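PDB 2QZ7: TerD domain-containing protein from Streptomyces coelicolor A3, which is of unknown function but belongs to the family of tellurium-resistance proteins such as TerD and carries bound sodium ions. Local coordinates for residues H43-A48 with V64-R69; N76-S81 with V90-F95; G110-Q115 with A150-V155; D27-W32 with G129-E134. All blocks are in the same frame, centred on the assembly; numbering follows the deposited sequence.

Interaction 1. Residues H43-A48 with V64-R69; sequences HLDIIA and VQFDKR. With NA (sodium ion), chain D.
Asp45 and Phe66 meet where the carboxylate of the first lies beside the ring of the second, their planes 35° apart. From CB, the Asp45 side chain sets out toward the 64-69 loop. Its CG stands anti to the carbonyl carbon (chi1 -74°), which brings both oxygens to CD2 and CE2 of the phenyl ring in an oblique approach. OD1 coordinates the sodium ion at 2.4 Å, accepts a bent hydrogen bond from His43 NE2 at 2.9 Å, and lies 3.3 Å from Phe66 CD2. OD2, at the other tip, is 3.3 Å from Phe66 CE2; it accepts hydrogen bonds from His114 NE2 and from a water that also reaches Gln65 OE1 by a weak bond. The carboxylate is therefore held by metal, imidazoles and solvent together, an environment that would be expected to stabilise its negative charge. Leu44 O, Ser81 O, Glu91 OE1 and a water complete the sodium site, which sits at the end of strand 44-52 in one of two facing antiparallel sheets, a beta-sandwich. His43 presents its edge to the face of Phe66 in an offset edge-to-face pair, with ring centroids 5.3 Å apart and planes at 68°. Further along, Ile47 and Gln65 run side by side, Ile47 CG1 being 3.6 Å from Gln65 OE1. Another water bridges the backbones, donating to Ile46 O at 2.7 Å and accepting from Phe66 N. Beyond it, Ala48 and Val64 form an antiparallel hydrogen-bonded pair, with Val64 N to Ala48 O at 2.7 Å.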
loop_
_atom_site.group_PDB
_atom_site.type_symbol
_atom_site.label_atom_id
_atom_site.label_comp_id
_atom_site.label_asym_id
_atom_site.label_seq_id
_atom_site.Cartn_x
_atom_site.Cartn_y
_atom_site.Cartn_z
ATOM N N HIS A 43 8.125 9.574 -7.861
ATOM C CA HIS A 43 7.281 9.778 -6.701
ATOM C C HIS A 43 6.371 8.557 -6.555
ATOM O O HIS A 43 5.472 8.325 -7.382
ATOM C CB HIS A 43 6.456 11.063 -6.807
ATOM C CG HIS A 43 5.623 11.345 -5.589
ATOM N ND1 HIS A 43 4.925 12.519 -5.420
ATOM C CD2 HIS A 43 5.332 10.579 -4.507
ATOM C CE1 HIS A 43 4.273 12.484 -4.271
ATOM N NE2 HIS A 43 4.493 11.307 -3.704
ATOM N N LEU A 44 6.674 7.762 -5.528
ATOM C CA LEU A 44 5.897 6.569 -5.145
ATOM C C LEU A 44 5.307 6.809 -3.784
ATOM O O LEU A 44 5.912 7.483 -2.946
ATOM C CB LEU A 44 6.733 5.288 -5.066
ATOM C CG LEU A 44 7.040 4.559 -6.390
ATOM C CD1 LEU A 44 7.945 5.407 -7.356
ATOM C CD2 LEU A 44 7.656 3.206 -6.113
ATOM N N ASP A 45 4.092 6.291 -3.607
ATOM C CA ASP A 45 3.356 6.391 -2.341
ATOM C C ASP A 45 2.863 5.050 -1.910
ATOM O O ASP A 45 2.230 4.306 -2.701
ATOM C CB ASP A 45 2.109 7.271 -2.482
ATOM C CG ASP A 45 2.447 8.765 -2.577
ATOM O OD1 ASP A 45 3.481 9.213 -2.028
ATOM O OD2 ASP A 45 1.654 9.511 -3.208
ATOM N N ILE A 46 3.083 4.752 -0.629
ATOM C CA ILE A 46 2.288 3.697 0.017
ATOM C C ILE A 46 0.894 4.283 0.241
ATOM O O ILE A 46 0.747 5.412 0.760
ATOM C CB ILE A 46 2.854 3.276 1.396
ATOM C CG1 ILE A 46 4.322 2.757 1.285
ATOM C CG2 ILE A 46 1.940 2.146 2.021
ATOM C CD1 ILE A 46 5.000 2.533 2.722
ATOM N N ILE A 47 -0.125 3.515 -0.121
ATOM C CA ILE A 47 -1.515 3.953 0.057
ATOM C C ILE A 47 -2.275 2.811 0.683
ATOM O O ILE A 47 -2.119 1.684 0.248
ATOM C CB ILE A 47 -2.175 4.281 -1.332
ATOM C CG1 ILE A 47 -1.386 5.401 -2.072
ATOM C CG2 ILE A 47 -3.629 4.674 -1.125
ATOM C CD1 ILE A 47 -1.941 5.687 -3.522
ATOM N N ALA A 48 -3.121 3.090 1.682
ATOM C CA ALA A 48 -4.033 2.065 2.218
ATOM C C ALA A 48 -5.472 2.585 2.269
ATOM O O ALA A 48 -5.701 3.798 2.323
ATOM C CB ALA A 48 -3.599 1.623 3.638
ATOM N N VAL A 64 -5.535 6.335 3.268
ATOM C CA VAL A 64 -4.405 6.755 4.073
ATOM C C VAL A 64 -3.191 6.845 3.133
ATOM O O VAL A 64 -2.931 5.920 2.356
ATOM C CB VAL A 64 -4.063 5.790 5.288
ATOM C CG1 VAL A 64 -2.895 6.361 6.144
ATOM C CG2 VAL A 64 -5.288 5.541 6.213
ATOM N N GLN A 65 -2.486 7.962 3.188
ATOM C CA GLN A 65 -1.252 8.162 2.390
ATOM C C GLN A 65 -0.508 9.367 2.975
ATOM O O GLN A 65 -0.942 9.888 3.991
ATOM C CB GLN A 65 -1.535 8.348 0.881
ATOM C CG GLN A 65 -2.406 9.540 0.539
ATOM C CD GLN A 65 -2.846 9.570 -0.914
ATOM O OE1 GLN A 65 -2.973 8.552 -1.543
ATOM N NE2 GLN A 65 -3.124 10.762 -1.428
ATOM N N PHE A 66 0.619 9.775 2.374
ATOM C CA PHE A 66 1.473 10.814 2.978
ATOM C C PHE A 66 0.718 12.102 3.292
ATOM O O PHE A 66 0.976 12.692 4.316
ATOM C CB PHE A 66 2.749 11.081 2.145
ATOM C CG PHE A 66 2.518 11.940 0.935
ATOM C CD1 PHE A 66 2.986 13.256 0.920
ATOM C CD2 PHE A 66 1.840 11.441 -0.186
ATOM C CE1 PHE A 66 2.788 14.081 -0.208
ATOM C CE2 PHE A 66 1.643 12.260 -1.312
ATOM C CZ PHE A 66 2.102 13.574 -1.318
ATOM N N ASP A 67 -0.235 12.485 2.438
ATOM C CA ASP A 67 -0.929 13.762 2.619
ATOM C C ASP A 67 -2.350 13.593 3.222
ATOM O O ASP A 67 -3.102 14.536 3.244
ATOM C CB ASP A 67 -0.915 14.589 1.323
ATOM C CG ASP A 67 -1.674 13.855 0.190
ATOM O OD1 ASP A 67 -2.136 12.729 0.445
ATOM O OD2 ASP A 67 -1.780 14.361 -0.907
ATOM N N LYS A 68 -2.699 12.393 3.720
ATOM C CA LYS A 68 -4.025 12.128 4.317
ATOM C C LYS A 68 -3.881 11.164 5.500
ATOM O O LYS A 68 -3.649 9.989 5.246
ATOM C CB LYS A 68 -4.949 11.424 3.309
ATOM C CG LYS A 68 -5.305 12.180 2.053
ATOM C CD LYS A 68 -6.104 11.271 1.082
ATOM C CE LYS A 68 -6.399 12.000 -0.219
ATOM N NZ LYS A 68 -7.472 11.220 -0.975
ATOM N N ARG A 69 -3.979 11.629 6.760
ATOM C CA ARG A 69 -3.895 10.708 7.909
ATOM C C ARG A 69 -5.208 9.887 8.094
ATOM O O ARG A 69 -6.288 10.307 7.616
ATOM C CB ARG A 69 -3.545 11.434 9.225
ATOM C CG ARG A 69 -2.254 12.244 9.171
ATOM C CD ARG A 69 -1.719 12.587 10.594
ATOM N NE ARG A 69 -2.790 13.201 11.351
ATOM C CZ ARG A 69 -3.169 14.476 11.232
ATOM N NH1 ARG A 69 -2.542 15.342 10.398
ATOM N NH2 ARG A 69 -4.169 14.900 11.985
HETATM NA NA NA D . 5.755 9.089 -1.209
HETATM O O HOH W 1 5.378 11.135 -0.537
HETATM O O HOH W 2 -0.946 9.099 -3.543
HETATM O O HOH W 3 2.064 7.716 0.923
#

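Interaction 2. Residues N76-S81 with V90-F95; sequences NMSRHS and VEEMTF. With NA (sodium ion), chain D; EDO (1,2-ethanediol), chain G.
Glu92 reaches back across to Ser78 and receives its backbone N-H on OE2, at 2.7 Å from Ser78 N and almost straight (176°). The side chain gets there by folding: CG sits between the backbone N and the carbonyl carbon (chi1 79°), and a second bend at chi2 (86°) swings the carboxylate across toward 76-81, with OE1 still beside Thr94. OE2 uses its anti lone pair for Ser78 N and is met, more weakly, by Ser78 OG at 3.2 Å. OE1 uses its syn lone pair for Thr94 OG1, 2.7 Å away, so both oxygens are engaged and the carboxylate's rotation is fixed. The extended Arg79 chain crosses Glu92 at about a right angle, laying one guanidinium face over Glu92 CG, while its NE bonds to Phe89 O. Glu91 behaves differently. Its extended chain carries OE1 to the sodium ion at 2.4 Å and to Ser81 N at 2.8 Å; Ser81 O binds the same metal, and OE2 is hydrogen-bonded to Ile46 N. Selenomethionine Met77, bent at chi3, sets its CE 3.4 Å from Glu91 OE2, and its SE meets the CE of selenomethionine Met93 at 3.7 Å. The main chains pair antiparallel at Asn76 and Thr94, then the first one turns a corner at Ser78. Val90 and Glu91 form a classic beta bulge opposite Leu30. Strand 75-77 is the outermost strand of its sheet within the chain, strand 91-95 lies between it and strand 26-31, and Met93 packs onto Ile46 and Ala48 of strand 44-52 in the facing sheet.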
loop_
_atom_site.group_PDB
_atom_site.type_symbol
_atom_site.label_atom_id
_atom_site.label_comp_id
_atom_site.label_asym_id
_atom_site.label_seq_id
_atom_site.Cartn_x
_atom_site.Cartn_y
_atom_site.Cartn_z
ATOM N N ASN A 76 -0.075 5.328 11.038
ATOM C CA ASN A 76 0.891 6.425 11.097
ATOM C C ASN A 76 1.899 6.178 10.004
ATOM O O ASN A 76 2.091 5.039 9.577
ATOM C CB ASN A 76 1.605 6.480 12.502
ATOM C CG ASN A 76 2.680 7.662 12.634
ATOM O OD1 ASN A 76 3.853 7.411 12.996
ATOM N ND2 ASN A 76 2.264 8.934 12.370
HETATM N N MSE A 77 2.529 7.258 9.545
HETATM C CA MSE A 77 3.692 7.200 8.666
HETATM C C MSE A 77 4.804 7.992 9.338
HETATM O O MSE A 77 4.726 9.224 9.406
HETATM C CB MSE A 77 3.368 7.800 7.306
HETATM C CG MSE A 77 2.215 7.034 6.575
HETATM SE SE MSE A 77 2.023 7.682 4.778
HETATM C CE MSE A 77 3.487 6.630 3.963
ATOM N N SER A 78 5.854 7.319 9.806
ATOM C CA SER A 78 6.992 8.075 10.356
ATOM C C SER A 78 7.919 8.649 9.278
ATOM O O SER A 78 8.767 9.500 9.563
ATOM C CB SER A 78 7.797 7.197 11.315
ATOM O OG SER A 78 8.467 6.194 10.566
ATOM N N ARG A 79 7.795 8.169 8.040
ATOM C CA ARG A 79 8.554 8.761 6.958
ATOM C C ARG A 79 7.912 8.507 5.631
ATOM O O ARG A 79 7.137 7.534 5.491
ATOM C CB ARG A 79 10.024 8.296 6.971
ATOM C CG ARG A 79 10.170 6.773 6.823
ATOM C CD ARG A 79 11.677 6.380 6.965
ATOM N NE ARG A 79 11.730 4.925 6.883
ATOM C CZ ARG A 79 11.466 4.108 7.913
ATOM N NH1 ARG A 79 11.180 4.614 9.127
ATOM N NH2 ARG A 79 11.514 2.793 7.738
ATOM N N HIS A 80 8.215 9.398 4.678
ATOM C CA HIS A 80 7.640 9.321 3.344
ATOM C C HIS A 80 8.505 10.098 2.381
ATOM O O HIS A 80 9.231 10.976 2.773
ATOM C CB HIS A 80 6.159 9.822 3.324
ATOM C CG HIS A 80 5.959 11.110 4.060
ATOM N ND1 HIS A 80 6.351 12.336 3.544
ATOM C CD2 HIS A 80 5.520 11.351 5.321
ATOM C CE1 HIS A 80 6.129 13.276 4.450
ATOM N NE2 HIS A 80 5.612 12.706 5.529
ATOM N N SER A 81 8.418 9.803 1.090
ATOM C CA SER A 81 9.310 10.482 0.159
ATOM C C SER A 81 8.654 10.764 -1.154
ATOM O O SER A 81 7.914 9.927 -1.685
ATOM C CB SER A 81 10.565 9.621 -0.097
ATOM O OG SER A 81 11.345 10.203 -1.138
ATOM N N VAL A 90 12.599 4.361 2.387
ATOM C CA VAL A 90 12.393 5.791 2.482
ATOM C C VAL A 90 10.951 6.170 2.874
ATOM O O VAL A 90 10.645 7.353 3.070
ATOM C CB VAL A 90 12.797 6.486 1.144
ATOM C CG1 VAL A 90 14.290 6.263 0.865
ATOM C CG2 VAL A 90 11.954 5.967 -0.002
ATOM N N GLU A 91 10.055 5.189 2.957
ATOM C CA GLU A 91 8.682 5.490 3.268
ATOM C C GLU A 91 8.124 4.335 4.074
ATOM O O GLU A 91 8.459 3.194 3.821
ATOM C CB GLU A 91 7.879 5.708 1.969
ATOM C CG GLU A 91 6.365 6.021 2.181
ATOM C CD GLU A 91 5.797 6.902 1.085
ATOM O OE1 GLU A 91 6.549 7.775 0.564
ATOM O OE2 GLU A 91 4.599 6.766 0.764
ATOM N N GLU A 92 7.288 4.605 5.057
ATOM C CA GLU A 92 6.749 3.502 5.840
ATOM C C GLU A 92 5.354 3.848 6.353
ATOM O O GLU A 92 5.033 5.025 6.588
ATOM C CB GLU A 92 7.681 3.177 7.024
ATOM C CG GLU A 92 7.540 4.134 8.207
ATOM C CD GLU A 92 6.410 3.717 9.198
ATOM O OE1 GLU A 92 6.143 2.522 9.350
ATOM O OE2 GLU A 92 5.805 4.589 9.839
HETATM N N MSE A 93 4.549 2.813 6.556
HETATM C CA MSE A 93 3.232 2.977 7.124
HETATM C C MSE A 93 3.042 1.875 8.161
HETATM O O MSE A 93 3.183 0.673 7.849
HETATM C CB MSE A 93 2.158 2.828 6.009
HETATM C CG MSE A 93 0.720 3.156 6.519
HETATM SE SE MSE A 93 -0.624 3.073 5.160
HETATM C CE MSE A 93 -0.100 4.658 4.211
ATOM N N THR A 94 2.721 2.277 9.389
ATOM C CA THR A 94 2.420 1.312 10.471
ATOM C C THR A 94 0.914 1.235 10.812
ATOM O O THR A 94 0.282 2.258 11.030
ATOM C CB THR A 94 3.246 1.686 11.704
ATOM O OG1 THR A 94 4.639 1.647 11.366
ATOM C CG2 THR A 94 2.969 0.762 12.926
ATOM N N PHE A 95 0.367 0.024 10.938
ATOM C CA PHE A 95 -1.037 -0.171 11.284
ATOM C C PHE A 95 -1.171 -0.814 12.634
ATOM O O PHE A 95 -0.566 -1.863 12.879
ATOM C CB PHE A 95 -1.772 -1.118 10.296
ATOM C CG PHE A 95 -1.604 -0.755 8.842
ATOM C CD1 PHE A 95 -2.720 -0.366 8.090
ATOM C CD2 PHE A 95 -0.354 -0.800 8.220
ATOM C CE1 PHE A 95 -2.589 -0.040 6.761
ATOM C CE2 PHE A 95 -0.219 -0.470 6.858
ATOM C CZ PHE A 95 -1.358 -0.108 6.146
HETATM NA NA NA D . 5.755 9.089 -1.209
HETATM C C1 EDO G . 13.494 11.829 0.677
HETATM O O1 EDO G . 13.763 10.421 0.412
HETATM C C2 EDO G . 12.292 12.239 1.565
HETATM O O2 EDO G . 12.290 11.836 2.966
HETATM O O HOH W 1 5.378 11.135 -0.537
#

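Interaction 3. Residues G110-Q115 with A150-V155; sequences GVAIHQ and ATAATV. With EDO (1,2-ethanediol), chain F.
Gln115 NE2 is held by two carbonyl oxygens, Ile113 O at 3.0 Å and Lys120 O, and rests 3.5 Å from Thr151 CB. The bond to Ile113 O leaves in the plane of the Gln115 amide but arrives well above the carbonyl plane, 62° out of it. A bend at chi2 (-59°), following a CG placed anti to the carbonyl carbon, turns the amide back along its own chain and sets it across Thr151 at about a right angle. There Gln115 OE1 lies 3.6 Å from Thr151 CG2. Thr151 OG1 is turned instead to Ser177 O and Phe175 O, so its hydroxyl and methyl branches serve different neighbours. Thr151 O accepts from Ile113 N at 2.8 Å, with Ile113 CB and CG1 packed over the same oxygen. Val111 and Ala153 exchange a reciprocal pair of bonds, each 2.8 Å between N of one and O of the other. Ala112 and Ala152 then form a non-hydrogen-bonded pair, their CB atoms 3.9 Å apart. The strands come still closer at Gly110, whose CA is 3.7 Å from Thr154 CA; the absence of a side chain makes this approach possible. These are antiparallel strands, at 170°, and Thr151 with Ala152 makes a classic beta bulge opposite Phe175. Strand 104-113 is flanked by strands 44-52 and 152-160, and the latter by 166-175. Phe182 of helix 179-185 covers the Ala112 and Ala152 face, whereas Val111 points to the other face and, like Ile113, packs on Leu44.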
loop_
_atom_site.group_PDB
_atom_site.type_symbol
_atom_site.label_atom_id
_atom_site.label_comp_id
_atom_site.label_asym_id
_atom_site.label_seq_id
_atom_site.Cartn_x
_atom_site.Cartn_y
_atom_site.Cartn_z
ATOM N N GLY A 110 -1.227 -0.860 -0.774
ATOM C CA GLY A 110 -0.550 -0.965 -2.051
ATOM C C GLY A 110 0.427 0.194 -2.247
ATOM O O GLY A 110 0.696 0.984 -1.310
ATOM N N VAL A 111 0.979 0.255 -3.439
ATOM C CA VAL A 111 1.964 1.242 -3.793
ATOM C C VAL A 111 1.570 1.803 -5.144
ATOM O O VAL A 111 1.270 1.063 -6.095
ATOM C CB VAL A 111 3.402 0.651 -3.792
ATOM C CG1 VAL A 111 4.439 1.653 -4.379
ATOM C CG2 VAL A 111 3.839 0.229 -2.359
ATOM N N ALA A 112 1.553 3.128 -5.227
ATOM C CA ALA A 112 1.226 3.816 -6.474
ATOM C C ALA A 112 2.368 4.712 -6.978
ATOM O O ALA A 112 3.025 5.390 -6.184
ATOM C CB ALA A 112 -0.070 4.640 -6.311
ATOM N N ILE A 113 2.583 4.709 -8.291
ATOM C CA ILE A 113 3.560 5.599 -8.928
ATOM C C ILE A 113 2.834 6.807 -9.473
ATOM O O ILE A 113 1.829 6.655 -10.174
ATOM C CB ILE A 113 4.347 4.869 -10.071
ATOM C CG1 ILE A 113 4.946 3.552 -9.533
ATOM C CG2 ILE A 113 5.432 5.770 -10.668
ATOM C CD1 ILE A 113 5.390 2.591 -10.646
ATOM N N HIS A 114 3.325 8.009 -9.173
ATOM C CA HIS A 114 2.788 9.225 -9.820
ATOM C C HIS A 114 2.995 9.260 -11.324
ATOM O O HIS A 114 4.044 8.839 -11.856
ATOM C CB HIS A 114 3.233 10.500 -9.106
ATOM C CG HIS A 114 2.627 10.614 -7.735
ATOM N ND1 HIS A 114 1.725 11.592 -7.392
ATOM C CD2 HIS A 114 2.768 9.835 -6.639
ATOM C CE1 HIS A 114 1.359 11.433 -6.136
ATOM N NE2 HIS A 114 1.970 10.367 -5.659
ATOM N N GLN A 115 1.964 9.737 -12.015
ATOM C CA GLN A 115 1.905 9.618 -13.457
ATOM C C GLN A 115 1.999 10.970 -14.160
ATOM O O GLN A 115 1.897 11.034 -15.382
ATOM C CB GLN A 115 0.608 8.903 -13.864
ATOM C CG GLN A 115 0.502 7.459 -13.405
ATOM C CD GLN A 115 1.626 6.576 -13.940
ATOM O OE1 GLN A 115 1.808 6.453 -15.143
ATOM N NE2 GLN A 115 2.353 5.912 -13.034
ATOM N N ALA A 150 2.703 -2.322 -14.396
ATOM C CA ALA A 150 1.657 -1.602 -13.670
ATOM C C ALA A 150 2.108 -0.223 -13.214
ATOM O O ALA A 150 3.276 -0.021 -12.915
ATOM C CB ALA A 150 1.178 -2.428 -12.448
ATOM N N THR A 151 1.157 0.705 -13.106
ATOM C CA THR A 151 1.414 2.043 -12.558
ATOM C C THR A 151 1.204 2.063 -11.039
ATOM O O THR A 151 1.701 2.926 -10.308
ATOM C CB THR A 151 0.449 3.019 -13.170
ATOM O OG1 THR A 151 -0.889 2.580 -12.896
ATOM C CG2 THR A 151 0.687 3.107 -14.712
ATOM N N ALA A 152 0.464 1.077 -10.571
ATOM C CA ALA A 152 0.132 0.960 -9.171
ATOM C C ALA A 152 -0.128 -0.520 -8.884
ATOM O O ALA A 152 -0.413 -1.290 -9.815
ATOM C CB ALA A 152 -1.095 1.842 -8.823
ATOM N N ALA A 153 -0.007 -0.919 -7.622
ATOM C CA ALA A 153 -0.231 -2.322 -7.216
ATOM C C ALA A 153 -0.672 -2.483 -5.778
ATOM O O ALA A 153 -0.096 -1.876 -4.877
ATOM C CB ALA A 153 1.031 -3.163 -7.451
ATOM N N THR A 154 -1.641 -3.360 -5.530
ATOM C CA THR A 154 -1.907 -3.766 -4.127
ATOM C C THR A 154 -0.783 -4.726 -3.761
ATOM O O THR A 154 -0.208 -5.357 -4.672
ATOM C CB THR A 154 -3.279 -4.456 -3.972
ATOM O OG1 THR A 154 -3.385 -5.521 -4.925
ATOM C CG2 THR A 154 -4.366 -3.445 -4.246
ATOM N N VAL A 155 -0.422 -4.814 -2.471
ATOM C CA VAL A 155 0.558 -5.805 -2.041
ATOM C C VAL A 155 0.011 -6.739 -0.928
ATOM O O VAL A 155 0.439 -7.905 -0.854
ATOM C CB VAL A 155 1.953 -5.192 -1.604
ATOM C CG1 VAL A 155 2.515 -4.169 -2.660
ATOM C CG2 VAL A 155 1.869 -4.575 -0.266
HETATM C C1 EDO F . -0.576 12.769 -9.792
HETATM O O1 EDO F . 0.376 13.465 -8.979
HETATM C C2 EDO F . 0.218 11.631 -10.354
HETATM O O2 EDO F . -0.582 10.833 -11.198
#

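Interaction 4. Residues D27-W32 with G129-E134; sequences DVRLKW and GVVVAE. With NA (sodium ion), chain C.
Arg29 lies alongside Val131, both side chains pointing the same way, with guanidinium NH2 3.5 Å from Val131 CG1 in an oblique approach. At the guanidinium edge, in its plane, a water accepts a hydrogen bond from Arg29 NE at 2.8 Å. Asp27 OD1 is 3.3 Å from Arg29 NE, but well out of the guanidinium plane, so this salt bridge rests on charge alone. The other oxygen of that carboxylate, Asp27 OD2, approaches Ala133 CB at 3.9 Å. Lys31 folds over Gly129: its CG sits between the backbone N and the carbonyl carbon (chi1 61°), and the extended chain beyond passes along the glycine, whose lack of a side chain leaves room for it. On the opposite face Val28 CG1 touches Val130 CG2 at 3.6 Å, and Leu30 CD1 lies 3.3 Å from Gly129 O. Six backbone bonds join the antiparallel strands (167°) in three hydrogen-bonded pairs, for instance Arg29 N to Val131 O at 3.0 Å. Past the ladder, Trp32 O binds a sodium ion that Gly84, Gly86 and a water also hold. This is the middle of one sheet of a beta-sandwich, and the chemistry divides accordingly: the Val28, Leu30, Val130 and Val132 face is apolar and packs inward, Val28 and Leu30 on Ile46, Leu30 also on Leu44, and Val130 and Val132 on Val155, while the Asp27, Arg29 and Lys31 face carries charges that probably offset one another in part.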
loop_
_atom_site.group_PDB
_atom_site.type_symbol
_atom_site.label_atom_id
_atom_site.label_comp_id
_atom_site.label_asym_id
_atom_site.label_seq_id
_atom_site.Cartn_x
_atom_site.Cartn_y
_atom_site.Cartn_z
ATOM N N ASP A 27 3.546 -3.314 9.768
ATOM C CA ASP A 27 4.092 -2.169 9.034
ATOM C C ASP A 27 4.474 -2.544 7.618
ATOM O O ASP A 27 4.676 -3.741 7.290
ATOM C CB ASP A 27 5.265 -1.506 9.767
ATOM C CG ASP A 27 6.559 -2.301 9.656
ATOM O OD1 ASP A 27 7.570 -1.764 9.166
ATOM O OD2 ASP A 27 6.587 -3.463 10.089
ATOM N N VAL A 28 4.512 -1.509 6.777
ATOM C CA VAL A 28 4.832 -1.639 5.396
ATOM C C VAL A 28 5.950 -0.631 5.138
ATOM O O VAL A 28 5.828 0.551 5.457
ATOM C CB VAL A 28 3.605 -1.326 4.516
ATOM C CG1 VAL A 28 3.950 -1.431 3.023
ATOM C CG2 VAL A 28 2.446 -2.278 4.872
ATOM N N ARG A 29 7.058 -1.108 4.596
ATOM C CA ARG A 29 8.189 -0.203 4.262
ATOM C C ARG A 29 8.463 -0.316 2.786
ATOM O O ARG A 29 8.407 -1.430 2.216
ATOM C CB ARG A 29 9.450 -0.603 5.052
ATOM C CG ARG A 29 9.394 -0.289 6.545
ATOM C CD ARG A 29 10.557 -0.999 7.299
ATOM N NE ARG A 29 10.242 -2.425 7.388
ATOM C CZ ARG A 29 11.071 -3.377 7.808
ATOM N NH1 ARG A 29 12.292 -3.075 8.186
ATOM N NH2 ARG A 29 10.658 -4.641 7.867
ATOM N N LEU A 30 8.816 0.821 2.180
ATOM C CA LEU A 30 8.988 0.910 0.737
ATOM C C LEU A 30 10.325 1.593 0.375
ATOM O O LEU A 30 10.693 2.590 1.003
ATOM C CB LEU A 30 7.817 1.725 0.168
ATOM C CG LEU A 30 7.895 2.198 -1.295
ATOM C CD1 LEU A 30 7.875 0.980 -2.213
ATOM C CD2 LEU A 30 6.667 3.092 -1.560
ATOM N N LYS A 31 11.066 1.022 -0.588
ATOM C CA LYS A 31 12.304 1.639 -1.110
ATOM C C LYS A 31 12.194 1.754 -2.618
ATOM O O LYS A 31 11.441 1.004 -3.235
ATOM C CB LYS A 31 13.539 0.778 -0.739
ATOM C CG LYS A 31 13.509 -0.651 -1.311
ATOM C CD LYS A 31 14.813 -1.409 -0.984
ATOM C CE LYS A 31 14.826 -2.795 -1.640
ATOM N NZ LYS A 31 16.184 -3.471 -1.567
ATOM N N TRP A 32 12.957 2.683 -3.195
ATOM C CA TRP A 32 13.130 2.854 -4.637
ATOM C C TRP A 32 14.252 3.844 -4.938
ATOM O O TRP A 32 14.579 4.711 -4.118
ATOM C CB TRP A 32 11.824 3.288 -5.325
ATOM C CG TRP A 32 11.384 4.737 -5.129
ATOM C CD1 TRP A 32 11.632 5.815 -5.976
ATOM C CD2 TRP A 32 10.557 5.238 -4.077
ATOM N NE1 TRP A 32 10.996 6.943 -5.490
ATOM C CE2 TRP A 32 10.345 6.622 -4.325
ATOM C CE3 TRP A 32 9.949 4.639 -2.940
ATOM C CZ2 TRP A 32 9.564 7.431 -3.472
ATOM C CZ3 TRP A 32 9.173 5.428 -2.107
ATOM C CH2 TRP A 32 8.991 6.822 -2.374
ATOM N N GLY A 129 11.138 -1.864 -3.943
ATOM C CA GLY A 129 10.938 -2.976 -3.003
ATOM C C GLY A 129 9.997 -2.636 -1.865
ATOM O O GLY A 129 9.937 -1.492 -1.398
ATOM N N VAL A 130 9.283 -3.637 -1.389
ATOM C CA VAL A 130 8.390 -3.481 -0.256
ATOM C C VAL A 130 8.597 -4.648 0.728
ATOM O O VAL A 130 8.926 -5.773 0.327
ATOM C CB VAL A 130 6.896 -3.339 -0.749
ATOM C CG1 VAL A 130 6.347 -4.662 -1.368
ATOM C CG2 VAL A 130 5.987 -2.795 0.340
ATOM N N VAL A 131 8.439 -4.367 2.014
ATOM C CA VAL A 131 8.433 -5.415 3.030
ATOM C C VAL A 131 7.252 -5.188 3.965
ATOM O O VAL A 131 7.072 -4.074 4.485
ATOM C CB VAL A 131 9.781 -5.444 3.853
ATOM C CG1 VAL A 131 9.722 -6.483 5.001
ATOM C CG2 VAL A 131 10.988 -5.726 2.938
ATOM N N VAL A 132 6.451 -6.246 4.160
ATOM C CA VAL A 132 5.335 -6.238 5.070
ATOM C C VAL A 132 5.706 -7.131 6.266
ATOM O O VAL A 132 6.110 -8.280 6.088
ATOM C CB VAL A 132 4.064 -6.775 4.345
ATOM C CG1 VAL A 132 2.847 -6.803 5.270
ATOM C CG2 VAL A 132 3.801 -5.919 3.118
ATOM N N ALA A 133 5.581 -6.616 7.482
ATOM C CA ALA A 133 5.999 -7.410 8.663
ATOM C C ALA A 133 5.117 -7.166 9.854
ATOM O O ALA A 133 4.499 -6.108 9.955
ATOM C CB ALA A 133 7.419 -7.081 9.031
ATOM N N GLU A 134 5.076 -8.143 10.768
ATOM C CA GLU A 134 4.567 -7.891 12.108
ATOM C C GLU A 134 5.759 -7.884 13.074
ATOM O O GLU A 134 6.273 -8.953 13.452
ATOM C CB GLU A 134 3.513 -8.927 12.558
ATOM C CG GLU A 134 2.861 -8.478 13.867
ATOM C CD GLU A 134 1.985 -9.512 14.601
ATOM O OE1 GLU A 134 2.140 -10.757 14.407
ATOM O OE2 GLU A 134 1.172 -9.035 15.439
HETATM NA NA NA C . 15.991 5.440 -2.472
HETATM O O HOH W 4 7.909 -3.992 7.209
HETATM O O HOH W 5 15.391 3.464 -1.506
#

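Starting from the N terminus, residues 27-32 open the longest loop, which interaction 4 closes only when the chain returns at 129-134. Interactions 1 and 2 both fall within this loop and follow one another in series, each closing a short loop of its own. Interaction 3 crosses interaction 4, because 110-115 precedes 129-134 and 150-155 follows it. Interactions 2 and 4 belong to one sheet, where strands 91-95 and 26-31 are neighbours; interactions 1 and 3 belong to the other, through adjacent strands 44-52 and 104-113. One sodium ion joins interactions 1 and 2 across the sandwich, and Val155 against Val130 and Val132 brings interactions 3 and 4 together.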